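Local coordinates for protein putative ADP-Ribosyltransferase Scabin (Streptomyces scabiei 87.22, PDB 5EWY) that probably transfers ADP-ribose from NAD+ to DNA as a mono-ADP-ribosyltransferase toxin of a plant-pathogenic bacterium, and is bound here to an inhibitor, at residues Cys72-Arg77 against Asn134-Ala139; Gln89-Lys94 against Gly165-Glu170; Phe171-Cys176 against Pro194-Trp199. One frame throughout, in Å; residues are numbered along the deposited sequence.

In the fold
The contacts show three ways of joining parts of an ADP-ribosyltransferase fold: a strand ladder, a bridge between loops, and aromatic packing of the tail. Contact 1 is a regular antiparallel strand pair, held by backbone bonds, with one face toward the inhibitor pocket. Contact 2, the most buried, joins two loops by a single bridge and glycine packing; its F91 and I167 meet R77, Y135 and I137 of contact 1, and both contacts touch the inhibitor. Contact 3, nearer the surface, relies on aromatic side chains from the C-terminal tail. It shares the four-stranded sheet with contact 1, whose D138 bonds to Y196 and W199, while the backbone of E170 links contact 2 to E197.

Contact 1 (Cys72-Arg77 against Asn134-Ala139); sequences CGTLYR and NYYIDA. With 5TQ (4-(8-fluoranyl-6-oxidanylidene-1,3,4,5-tetrahydrobenzo[c][1,6]naphthyridin-2-yl)butanoic acid), chain B.
L75 pairs with I137 and R77 with Y135 as hydrogen-bonded pairs of an antiparallel ladder, with Y76 and Y136 as the non-hydrogen-bonded pair between them, the short strand axes passing 4.6 Å apart at 149°. This is the edge of the four-stranded sheet in an ADP-ribosyltransferase fold, strand 75-79 lying outermost. Four backbone bonds hold it, among them L75 N to I137 O at 2.9 Å and Y135 N to R77 O at 2.8 Å. Y76 CA lies 3.1 Å from Y135 O in a CA-H...O contact.

The two tyrosines share one face and form a T-shaped pair. Y76 turns its CE2 edge onto the face of the Y136 ring, planes at 80°; the hydroxyl of Y136 is taken by E185 and H122. On the other face, I137 sends CD1 to the CB of R77, 3.8 Å away. A water lies between G73 O and D138 OD1, within hydrogen-bonding distance of both; D138 OD2 bonds to the Y196 hydroxyl and OD1 also to H200.

R77 reaches from this second face into the inhibitor pocket. Its CG stands opposite the backbone N and the chain runs extended to NE, where D79 forms a salt bridge, while NH2 bonds to S117 O. C14 of the inhibitor lies over one face of the guanidinium, and NH1 donates to carboxylate O22 at 2.8 Å, with an N-H...O angle of 165°.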
loop_
_atom_site.group_PDB
_atom_site.type_symbol
_atom_site.label_atom_id
_atom_site.label_comp_id
_atom_site.label_asym_id
_atom_site.label_seq_id
_atom_site.Cartn_x
_atom_site.Cartn_y
_atom_site.Cartn_z
ATOM N N CYS A 72 4.459 -2.593 -11.581
ATOM C CA CYS A 72 3.012 -2.717 -11.481
ATOM C C CYS A 72 2.648 -4.127 -11.059
ATOM O O CYS A 72 1.602 -4.657 -11.444
ATOM C CB CYS A 72 2.318 -2.365 -12.802
ATOM S SG CYS A 72 2.858 -3.278 -14.225
ATOM N N GLY A 73 3.475 -4.724 -10.217
ATOM C CA GLY A 73 3.123 -5.986 -9.624
ATOM C C GLY A 73 2.172 -5.795 -8.462
ATOM O O GLY A 73 1.975 -4.690 -7.951
ATOM N N THR A 74 1.563 -6.901 -8.058
ATOM C CA THR A 74 0.677 -6.899 -6.911
ATOM C C THR A 74 1.454 -6.474 -5.668
ATOM O O THR A 74 2.589 -6.913 -5.456
ATOM C CB THR A 74 0.110 -8.292 -6.691
ATOM O OG1 THR A 74 -0.530 -8.742 -7.883
ATOM C CG2 THR A 74 -0.916 -8.305 -5.549
ATOM N N LEU A 75 0.843 -5.584 -4.888
ATOM C CA LEU A 75 1.323 -5.162 -3.584
ATOM C C LEU A 75 0.341 -5.662 -2.538
ATOM O O LEU A 75 -0.763 -6.115 -2.854
ATOM C CB LEU A 75 1.462 -3.639 -3.514
ATOM C CG LEU A 75 2.417 -2.989 -4.523
ATOM C CD1 LEU A 75 2.331 -1.472 -4.432
ATOM C CD2 LEU A 75 3.837 -3.451 -4.351
ATOM N N TYR A 76 0.756 -5.546 -1.281
ATOM C CA TYR A 76 -0.013 -6.114 -0.185
ATOM C C TYR A 76 -0.088 -5.131 0.968
ATOM O O TYR A 76 0.781 -4.287 1.141
ATOM C CB TYR A 76 0.579 -7.468 0.299
ATOM C CG TYR A 76 0.872 -8.359 -0.871
ATOM C CD1 TYR A 76 2.085 -8.268 -1.541
ATOM C CD2 TYR A 76 -0.075 -9.232 -1.346
ATOM C CE1 TYR A 76 2.328 -9.033 -2.679
ATOM C CE2 TYR A 76 0.169 -10.009 -2.479
ATOM C CZ TYR A 76 1.377 -9.901 -3.081
ATOM O OH TYR A 76 1.596 -10.647 -4.219
ATOM N N ARG A 77 -1.163 -5.244 1.730
ATOM C CA ARG A 77 -1.295 -4.474 2.958
ATOM C C ARG A 77 -1.996 -5.331 4.001
ATOM O O ARG A 77 -3.134 -5.765 3.774
ATOM C CB ARG A 77 -2.080 -3.182 2.725
ATOM C CG ARG A 77 -2.296 -2.424 4.027
ATOM C CD ARG A 77 -2.946 -1.060 3.809
ATOM N NE ARG A 77 -3.421 -0.528 5.093
ATOM C CZ ARG A 77 -2.680 0.119 5.981
ATOM N NH1 ARG A 77 -3.228 0.512 7.126
ATOM N NH2 ARG A 77 -1.414 0.424 5.745
ATOM N N ASN A 134 -4.985 -9.792 4.910
ATOM C CA ASN A 134 -3.938 -9.481 3.939
ATOM C C ASN A 134 -4.644 -9.005 2.666
ATOM O O ASN A 134 -5.256 -9.803 1.955
ATOM C CB ASN A 134 -3.079 -10.724 3.687
ATOM C CG ASN A 134 -1.766 -10.403 3.017
ATOM O OD1 ASN A 134 -1.159 -9.337 3.251
ATOM N ND2 ASN A 134 -1.300 -11.324 2.157
ATOM N N TYR A 135 -4.564 -7.713 2.376
ATOM C CA TYR A 135 -5.143 -7.122 1.169
ATOM C C TYR A 135 -4.164 -7.165 0.007
ATOM O O TYR A 135 -2.947 -7.036 0.185
ATOM C CB TYR A 135 -5.556 -5.678 1.433
ATOM C CG TYR A 135 -6.781 -5.561 2.317
ATOM C CD1 TYR A 135 -6.674 -5.487 3.696
ATOM C CD2 TYR A 135 -8.041 -5.498 1.768
ATOM C CE1 TYR A 135 -7.801 -5.384 4.501
ATOM C CE2 TYR A 135 -9.163 -5.406 2.534
ATOM C CZ TYR A 135 -9.050 -5.335 3.914
ATOM O OH TYR A 135 -10.209 -5.246 4.634
ATOM N N TYR A 136 -4.729 -7.400 -1.181
ATOM C CA TYR A 136 -4.020 -7.517 -2.447
ATOM C C TYR A 136 -4.368 -6.285 -3.272
ATOM O O TYR A 136 -5.545 -5.949 -3.417
ATOM C CB TYR A 136 -4.489 -8.782 -3.188
ATOM C CG TYR A 136 -4.077 -10.091 -2.562
ATOM C CD1 TYR A 136 -4.367 -10.383 -1.225
ATOM C CD2 TYR A 136 -3.369 -11.020 -3.266
ATOM C CE1 TYR A 136 -3.994 -11.567 -0.668
ATOM C CE2 TYR A 136 -2.955 -12.204 -2.689
ATOM C CZ TYR A 136 -3.260 -12.462 -1.366
ATOM O OH TYR A 136 -2.869 -13.653 -0.840
ATOM N N ILE A 137 -3.339 -5.572 -3.740
ATOM C CA ILE A 137 -3.470 -4.233 -4.310
ATOM C C ILE A 137 -2.825 -4.218 -5.690
ATOM O O ILE A 137 -1.717 -4.749 -5.867
ATOM C CB ILE A 137 -2.799 -3.203 -3.384
ATOM C CG1 ILE A 137 -3.605 -3.135 -2.091
ATOM C CG2 ILE A 137 -2.678 -1.817 -4.029
ATOM C CD1 ILE A 137 -2.854 -2.508 -0.936
ATOM N N ASP A 138 -3.511 -3.618 -6.661
ATOM C CA ASP A 138 -2.968 -3.477 -8.013
ATOM C C ASP A 138 -3.155 -2.007 -8.367
ATOM O O ASP A 138 -4.190 -1.597 -8.884
ATOM C CB ASP A 138 -3.673 -4.416 -8.979
ATOM C CG ASP A 138 -3.248 -4.214 -10.430
ATOM O OD1 ASP A 138 -2.131 -3.710 -10.683
ATOM O OD2 ASP A 138 -4.023 -4.591 -11.329
ATOM N N ALA A 139 -2.158 -1.197 -8.006
ATOM C CA ALA A 139 -2.286 0.247 -8.086
ATOM C C ALA A 139 -1.030 0.828 -8.712
ATOM O O ALA A 139 0.076 0.331 -8.450
ATOM C CB ALA A 139 -2.424 0.871 -6.681
HETATM N N12 5TQ B . 0.593 -0.122 10.129
HETATM C C13 5TQ B . -0.500 -0.879 10.052
HETATM C C15 5TQ B . 0.749 0.863 11.248
HETATM C C17 5TQ B . -0.936 2.755 11.018
HETATM C C01 5TQ B . 3.463 -2.623 5.305
HETATM C C02 5TQ B . 4.648 -1.903 5.375
HETATM C C03 5TQ B . 4.852 -0.955 6.371
HETATM C C04 5TQ B . 3.848 -0.707 7.297
HETATM C C05 5TQ B . 2.643 -1.438 7.264
HETATM C C06 5TQ B . 2.458 -2.387 6.244
HETATM C C07 5TQ B . 1.224 -3.162 6.202
HETATM C C08 5TQ B . 1.584 -1.207 8.217
HETATM C C09 5TQ B . 0.408 -1.998 8.090
HETATM N N10 5TQ B . 0.254 -2.914 7.102
HETATM C C11 5TQ B . 1.631 -0.292 9.278
HETATM C C14 5TQ B . -0.662 -1.776 9.047
HETATM C C16 5TQ B . -0.527 1.506 11.774
HETATM C C18 5TQ B . -1.765 2.414 9.797
HETATM O O19 5TQ B . 1.040 -4.028 5.307
HETATM F F20 5TQ B . 5.608 -2.142 4.479
HETATM O O21 5TQ B . -2.809 3.077 9.561
HETATM O O22 5TQ B . -1.409 1.484 9.052
HETATM O O HOH W 1 0.144 -2.890 -9.062
#

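Contact 2 (Gln89-Lys94 against Gly165-Glu170); sequences QGFLPK and GGIRTE. With 5TQ (4-(8-fluoranyl-6-oxidanylidene-1,3,4,5-tetrahydrobenzo[c][1,6]naphthyridin-2-yl)butanoic acid), chain B.
G90 and T169 bring their CA atoms within 3.9 Å, with no side chain on G90 to stand between the backbones, and the CA of G90 also lies 3.4 Å from I167 O. G166 repeats the arrangement: its CA, likewise bare, rests directly against F91 O at 3.3 Å, and both approaches to oxygen are CA-H...O contacts. Both glycines have positive phi, and G90 is the residue at which the chain leaves helix 83-89.

Between the two glycine contacts, F91 and I167 form one isolated antiparallel bridge of the hydrogen-bonded kind. F91 N donates to I167 O at 2.9 Å and I167 N returns a bond to F91 O at 3.0 Å, each donor lying in the acceptor's carbonyl plane. The bridge ties the loop after helix 83-89 to the loop between strands 160-164 and 172-179 of the ADP-ribosyltransferase fold. CD2 of F91 meets CD1 of I167 at 4.3 Å, and the F91 ring also makes an edge-to-face pair with Y135.

P93 extends the packing by laying CD near G165 O, at 3.6 Å. At the far end a water accepts from T169 N and donates weakly to Q89 O; T169 OG1 bonds to F87 O and N193. K94, its chain extended beyond CG, reaches the inhibitor instead, with CE 3.2 Å from carboxylate oxygen O21.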
loop_
_atom_site.group_PDB
_atom_site.type_symbol
_atom_site.label_atom_id
_atom_site.label_comp_id
_atom_site.label_asym_id
_atom_site.label_seq_id
_atom_site.Cartn_x
_atom_site.Cartn_y
_atom_site.Cartn_z
ATOM N N GLN A 89 -14.499 2.257 0.772
ATOM C CA GLN A 89 -13.777 3.523 0.895
ATOM C C GLN A 89 -12.416 3.528 0.234
ATOM O O GLN A 89 -11.833 4.607 0.083
ATOM C CB GLN A 89 -13.447 3.813 2.362
ATOM C CG GLN A 89 -14.567 4.014 3.264
ATOM C CD GLN A 89 -14.084 4.274 4.679
ATOM O OE1 GLN A 89 -12.881 4.252 4.985
ATOM N NE2 GLN A 89 -15.013 4.517 5.542
ATOM N N GLY A 90 -11.878 2.369 -0.098
ATOM C CA GLY A 90 -10.451 2.282 -0.386
ATOM C C GLY A 90 -9.670 2.388 0.915
ATOM O O GLY A 90 -10.221 2.232 2.005
ATOM N N PHE A 91 -8.371 2.638 0.782
ATOM C CA PHE A 91 -7.506 2.929 1.928
ATOM C C PHE A 91 -7.301 4.432 2.016
ATOM O O PHE A 91 -6.606 5.025 1.187
ATOM C CB PHE A 91 -6.164 2.226 1.798
ATOM C CG PHE A 91 -6.242 0.742 1.978
ATOM C CD1 PHE A 91 -6.473 0.196 3.225
ATOM C CD2 PHE A 91 -6.050 -0.101 0.892
ATOM C CE1 PHE A 91 -6.540 -1.167 3.392
ATOM C CE2 PHE A 91 -6.124 -1.463 1.058
ATOM C CZ PHE A 91 -6.370 -1.995 2.292
ATOM N N LEU A 92 -7.889 5.042 3.038
ATOM C CA LEU A 92 -7.709 6.473 3.228
ATOM C C LEU A 92 -6.548 6.709 4.179
ATOM O O LEU A 92 -6.369 5.952 5.137
ATOM C CB LEU A 92 -8.963 7.092 3.824
ATOM C CG LEU A 92 -10.149 7.203 2.862
ATOM C CD1 LEU A 92 -11.428 7.493 3.643
ATOM C CD2 LEU A 92 -9.901 8.287 1.807
ATOM N N PRO A 93 -5.749 7.744 3.951
ATOM C CA PRO A 93 -4.686 8.075 4.901
ATOM C C PRO A 93 -5.237 8.786 6.127
ATOM O O PRO A 93 -6.305 9.410 6.108
ATOM C CB PRO A 93 -3.784 9.013 4.096
ATOM C CG PRO A 93 -4.723 9.704 3.190
ATOM C CD PRO A 93 -5.806 8.714 2.843
ATOM N N LYS A 94 -4.463 8.698 7.207
ATOM C CA LYS A 94 -4.906 9.251 8.486
ATOM C C LYS A 94 -4.964 10.778 8.467
ATOM O O LYS A 94 -5.929 11.363 8.972
ATOM C CB LYS A 94 -4.032 8.697 9.616
ATOM C CG LYS A 94 -4.400 7.260 9.961
ATOM C CD LYS A 94 -3.612 6.688 11.119
ATOM C CE LYS A 94 -4.151 5.307 11.466
ATOM N NZ LYS A 94 -3.513 4.691 12.656
ATOM N N GLY A 165 -1.832 10.017 -0.182
ATOM C CA GLY A 165 -3.242 10.133 -0.457
ATOM C C GLY A 165 -3.975 8.817 -0.435
ATOM O O GLY A 165 -5.184 8.795 -0.698
ATOM N N GLY A 166 -3.287 7.729 -0.115
ATOM C CA GLY A 166 -3.913 6.424 -0.071
ATOM C C GLY A 166 -4.228 5.870 -1.444
ATOM O O GLY A 166 -3.558 6.167 -2.433
ATOM N N ILE A 167 -5.237 5.002 -1.468
ATOM C CA ILE A 167 -5.482 4.099 -2.595
ATOM C C ILE A 167 -6.983 3.945 -2.774
ATOM O O ILE A 167 -7.673 3.448 -1.871
ATOM C CB ILE A 167 -4.868 2.715 -2.338
ATOM C CG1 ILE A 167 -3.381 2.812 -1.962
ATOM C CG2 ILE A 167 -5.059 1.813 -3.576
ATOM C CD1 ILE A 167 -2.830 1.511 -1.449
ATOM N N ARG A 168 -7.486 4.318 -3.954
ATOM C CA ARG A 168 -8.903 4.163 -4.257
ATOM C C ARG A 168 -9.285 2.690 -4.332
ATOM O O ARG A 168 -8.473 1.829 -4.680
ATOM C CB ARG A 168 -9.237 4.827 -5.600
ATOM C CG ARG A 168 -9.183 6.343 -5.563
ATOM C CD ARG A 168 -9.989 6.962 -6.692
ATOM N NE ARG A 168 -9.388 6.723 -8.002
ATOM C CZ ARG A 168 -8.309 7.350 -8.461
ATOM N NH1 ARG A 168 -7.688 8.252 -7.711
ATOM N NH2 ARG A 168 -7.842 7.071 -9.673
ATOM N N THR A 169 -10.567 2.416 -4.083
ATOM C CA THR A 169 -11.026 1.031 -4.041
ATOM C C THR A 169 -10.850 0.322 -5.387
ATOM O O THR A 169 -10.619 -0.895 -5.402
ATOM C CB THR A 169 -12.487 0.957 -3.583
ATOM O OG1 THR A 169 -12.893 -0.419 -3.527
ATOM C CG2 THR A 169 -13.414 1.733 -4.529
ATOM N N GLU A 170 -10.892 1.054 -6.505
ATOM C CA GLU A 170 -10.741 0.404 -7.814
ATOM C C GLU A 170 -9.386 -0.283 -7.946
ATOM O O GLU A 170 -9.203 -1.090 -8.871
ATOM C CB GLU A 170 -10.952 1.403 -8.959
ATOM C CG GLU A 170 -9.878 2.466 -9.095
ATOM C CD GLU A 170 -10.221 3.533 -10.103
ATOM O OE1 GLU A 170 -10.125 3.256 -11.324
ATOM O OE2 GLU A 170 -10.587 4.647 -9.663
HETATM N N12 5TQ B . 0.593 -0.122 10.129
HETATM C C13 5TQ B . -0.500 -0.879 10.052
HETATM C C15 5TQ B . 0.749 0.863 11.248
HETATM C C17 5TQ B . -0.936 2.755 11.018
HETATM C C01 5TQ B . 3.463 -2.623 5.305
HETATM C C02 5TQ B . 4.648 -1.903 5.375
HETATM C C03 5TQ B . 4.852 -0.955 6.371
HETATM C C04 5TQ B . 3.848 -0.707 7.297
HETATM C C05 5TQ B . 2.643 -1.438 7.264
HETATM C C06 5TQ B . 2.458 -2.387 6.244
HETATM C C07 5TQ B . 1.224 -3.162 6.202
HETATM C C08 5TQ B . 1.584 -1.207 8.217
HETATM C C09 5TQ B . 0.408 -1.998 8.090
HETATM N N10 5TQ B . 0.254 -2.914 7.102
HETATM C C11 5TQ B . 1.631 -0.292 9.278
HETATM C C14 5TQ B . -0.662 -1.776 9.047
HETATM C C16 5TQ B . -0.527 1.506 11.774
HETATM C C18 5TQ B . -1.765 2.414 9.797
HETATM O O19 5TQ B . 1.040 -4.028 5.307
HETATM F F20 5TQ B . 5.608 -2.142 4.479
HETATM O O21 5TQ B . -2.809 3.077 9.561
HETATM O O22 5TQ B . -1.409 1.484 9.052
HETATM O O HOH W 2 -11.936 4.706 -2.988
#

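Contact 3 (Phe171-Cys176 against Pro194-Trp199); sequences FVIGVC and PHYEPW
Y196 lies alongside I173, the two side chains pointing the same way, and this is the close-packed part of the contact. CG1 of I173 sits over one face of the tyrosine ring in a CH-pi contact, 4.0 Å from the ring centroid and 19° off the normal, while its other branch, CG2, touches CE2 at 4.0 Å. With CG of Y196 anti to its backbone N (chi1 173°), the ring is carried along I173, and P198 of the same tail covers the opposite ring face through CD. The ring is thus held between an isoleucine and a proline. At its base, Y196 CB comes 3.4 Å from V172 O, a carbonyl that takes a hydrogen bond from N193. The phenol oxygen reaches past the isoleucine to D138 OD2, a hydrogen bond that ties the tail to the chain near the end of segment 134-139.

F171 and W199 make the second aromatic contact, an offset edge-to-face pair. The edge of the phenylalanine ring turns to the face of the indole five-membered ring, with planes at 86° and centroids 5.4 Å apart. CD1 of F171 comes 3.8 Å from W199 NE1, whose hydrogen bond goes to D138 O.

The solvent side is looser: P194, H195, E197 and P198 are exposed and add little to the contact with 171-176, which rests mainly on Y196 and W199; the backbone of E197 bonds to E170.

The segment 171-176 belongs to strand 172-179, flanked in the sheet by 133-137 and 184-192. I173 and G174 both face Y136, forming a classic beta bulge, C176 is disulfide-linked to C190 of strand 184-192, and V172 and V175 pack on F87 of helix 83-89.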
loop_
_atom_site.group_PDB
_atom_site.type_symbol
_atom_site.label_atom_id
_atom_site.label_comp_id
_atom_site.label_asym_id
_atom_site.label_seq_id
_atom_site.Cartn_x
_atom_site.Cartn_y
_atom_site.Cartn_z
ATOM N N PHE A 171 -8.426 0.058 -7.098
ATOM C CA PHE A 171 -7.091 -0.539 -7.144
ATOM C C PHE A 171 -6.870 -1.604 -6.088
ATOM O O PHE A 171 -5.750 -2.119 -5.960
ATOM C CB PHE A 171 -6.009 0.540 -7.037
ATOM C CG PHE A 171 -6.137 1.606 -8.066
ATOM C CD1 PHE A 171 -5.915 1.335 -9.414
ATOM C CD2 PHE A 171 -6.527 2.887 -7.712
ATOM C CE1 PHE A 171 -6.056 2.317 -10.365
ATOM C CE2 PHE A 171 -6.664 3.868 -8.668
ATOM C CZ PHE A 171 -6.421 3.589 -9.986
ATOM N N VAL A 172 -7.899 -1.938 -5.319
ATOM C CA VAL A 172 -7.828 -3.009 -4.330
ATOM C C VAL A 172 -8.428 -4.252 -4.979
ATOM O O VAL A 172 -9.622 -4.294 -5.293
ATOM C CB VAL A 172 -8.553 -2.631 -3.034
ATOM C CG1 VAL A 172 -8.513 -3.805 -2.069
ATOM C CG2 VAL A 172 -7.895 -1.397 -2.422
ATOM N N ILE A 173 -7.593 -5.276 -5.187
ATOM C CA ILE A 173 -8.050 -6.498 -5.845
ATOM C C ILE A 173 -9.024 -7.253 -4.959
ATOM O O ILE A 173 -10.070 -7.726 -5.410
ATOM C CB ILE A 173 -6.868 -7.417 -6.181
ATOM C CG1 ILE A 173 -5.815 -6.735 -7.044
ATOM C CG2 ILE A 173 -7.400 -8.652 -6.862
ATOM C CD1 ILE A 173 -4.498 -7.477 -7.012
ATOM N N GLY A 174 -8.668 -7.414 -3.690
ATOM C CA GLY A 174 -9.376 -8.326 -2.805
ATOM C C GLY A 174 -8.585 -8.514 -1.533
ATOM O O GLY A 174 -7.661 -7.752 -1.253
ATOM N N VAL A 175 -8.946 -9.551 -0.781
ATOM C CA VAL A 175 -8.399 -9.732 0.556
ATOM C C VAL A 175 -8.459 -11.201 0.920
ATOM O O VAL A 175 -9.353 -11.928 0.495
ATOM C CB VAL A 175 -9.195 -8.870 1.568
ATOM C CG1 VAL A 175 -10.641 -9.402 1.747
ATOM C CG2 VAL A 175 -8.509 -8.809 2.947
ATOM N N CYS A 176 -7.540 -11.623 1.786
ATOM C CA CYS A 176 -7.631 -12.919 2.431
ATOM C C CYS A 176 -7.547 -12.729 3.945
ATOM O O CYS A 176 -6.599 -12.079 4.433
ATOM C CB CYS A 176 -6.500 -13.870 1.979
ATOM S SG CYS A 176 -6.557 -14.331 0.238
ATOM N N PRO A 194 -15.620 -6.156 -5.434
ATOM C CA PRO A 194 -16.459 -5.935 -6.627
ATOM C C PRO A 194 -16.104 -4.675 -7.392
ATOM O O PRO A 194 -16.467 -4.549 -8.573
ATOM C CB PRO A 194 -17.884 -5.883 -6.058
ATOM C CG PRO A 194 -17.733 -5.548 -4.652
ATOM C CD PRO A 194 -16.421 -6.142 -4.201
ATOM N N HIS A 195 -15.387 -3.750 -6.781
ATOM C CA HIS A 195 -15.030 -2.475 -7.387
ATOM C C HIS A 195 -13.657 -2.471 -8.048
ATOM O O HIS A 195 -13.267 -1.444 -8.620
ATOM C CB HIS A 195 -15.102 -1.376 -6.327
ATOM C CG HIS A 195 -16.451 -1.237 -5.718
ATOM N ND1 HIS A 195 -16.686 -1.399 -4.371
ATOM C CD2 HIS A 195 -17.648 -0.956 -6.281
ATOM C CE1 HIS A 195 -17.972 -1.220 -4.131
ATOM N NE2 HIS A 195 -18.577 -0.948 -5.271
ATOM N N TYR A 196 -12.919 -3.583 -8.003
ATOM C CA TYR A 196 -11.615 -3.633 -8.645
ATOM C C TYR A 196 -11.767 -3.434 -10.146
ATOM O O TYR A 196 -12.614 -4.064 -10.784
ATOM C CB TYR A 196 -10.978 -4.983 -8.353
ATOM C CG TYR A 196 -9.674 -5.265 -9.078
ATOM C CD1 TYR A 196 -8.679 -4.308 -9.185
ATOM C CD2 TYR A 196 -9.456 -6.512 -9.653
ATOM C CE1 TYR A 196 -7.477 -4.590 -9.852
ATOM C CE2 TYR A 196 -8.272 -6.799 -10.317
ATOM C CZ TYR A 196 -7.295 -5.838 -10.411
ATOM O OH TYR A 196 -6.097 -6.161 -11.060
ATOM N N GLU A 197 -10.942 -2.551 -10.699
ATOM C CA GLU A 197 -10.946 -2.245 -12.127
ATOM C C GLU A 197 -9.560 -2.499 -12.690
ATOM O O GLU A 197 -8.664 -1.638 -12.581
ATOM C CB GLU A 197 -11.379 -0.803 -12.362
ATOM C CG GLU A 197 -12.849 -0.619 -12.043
ATOM C CD GLU A 197 -13.390 0.744 -12.398
ATOM O OE1 GLU A 197 -12.642 1.560 -12.973
ATOM O OE2 GLU A 197 -14.574 0.995 -12.093
ATOM N N PRO A 198 -9.340 -3.666 -13.302
ATOM C CA PRO A 198 -8.048 -3.953 -13.919
ATOM C C PRO A 198 -7.687 -2.855 -14.906
ATOM O O PRO A 198 -8.544 -2.344 -15.635
ATOM C CB PRO A 198 -8.301 -5.275 -14.657
ATOM C CG PRO A 198 -9.377 -5.925 -13.938
ATOM C CD PRO A 198 -10.225 -4.840 -13.312
ATOM N N TRP A 199 -6.397 -2.540 -14.962
ATOM C CA TRP A 199 -5.897 -1.462 -15.802
ATOM C C TRP A 199 -4.650 -1.838 -16.589
ATOM O O TRP A 199 -4.135 -0.994 -17.321
ATOM C CB TRP A 199 -5.625 -0.185 -14.970
ATOM C CG TRP A 199 -4.753 -0.429 -13.753
ATOM C CD1 TRP A 199 -5.147 -0.981 -12.559
ATOM C CD2 TRP A 199 -3.353 -0.159 -13.623
ATOM N NE1 TRP A 199 -4.077 -1.078 -11.708
ATOM C CE2 TRP A 199 -2.971 -0.554 -12.319
ATOM C CE3 TRP A 199 -2.391 0.407 -14.459
ATOM C CZ2 TRP A 199 -1.659 -0.486 -11.877
ATOM C CZ3 TRP A 199 -1.084 0.502 -13.999
ATOM C CH2 TRP A 199 -0.740 0.079 -12.705
#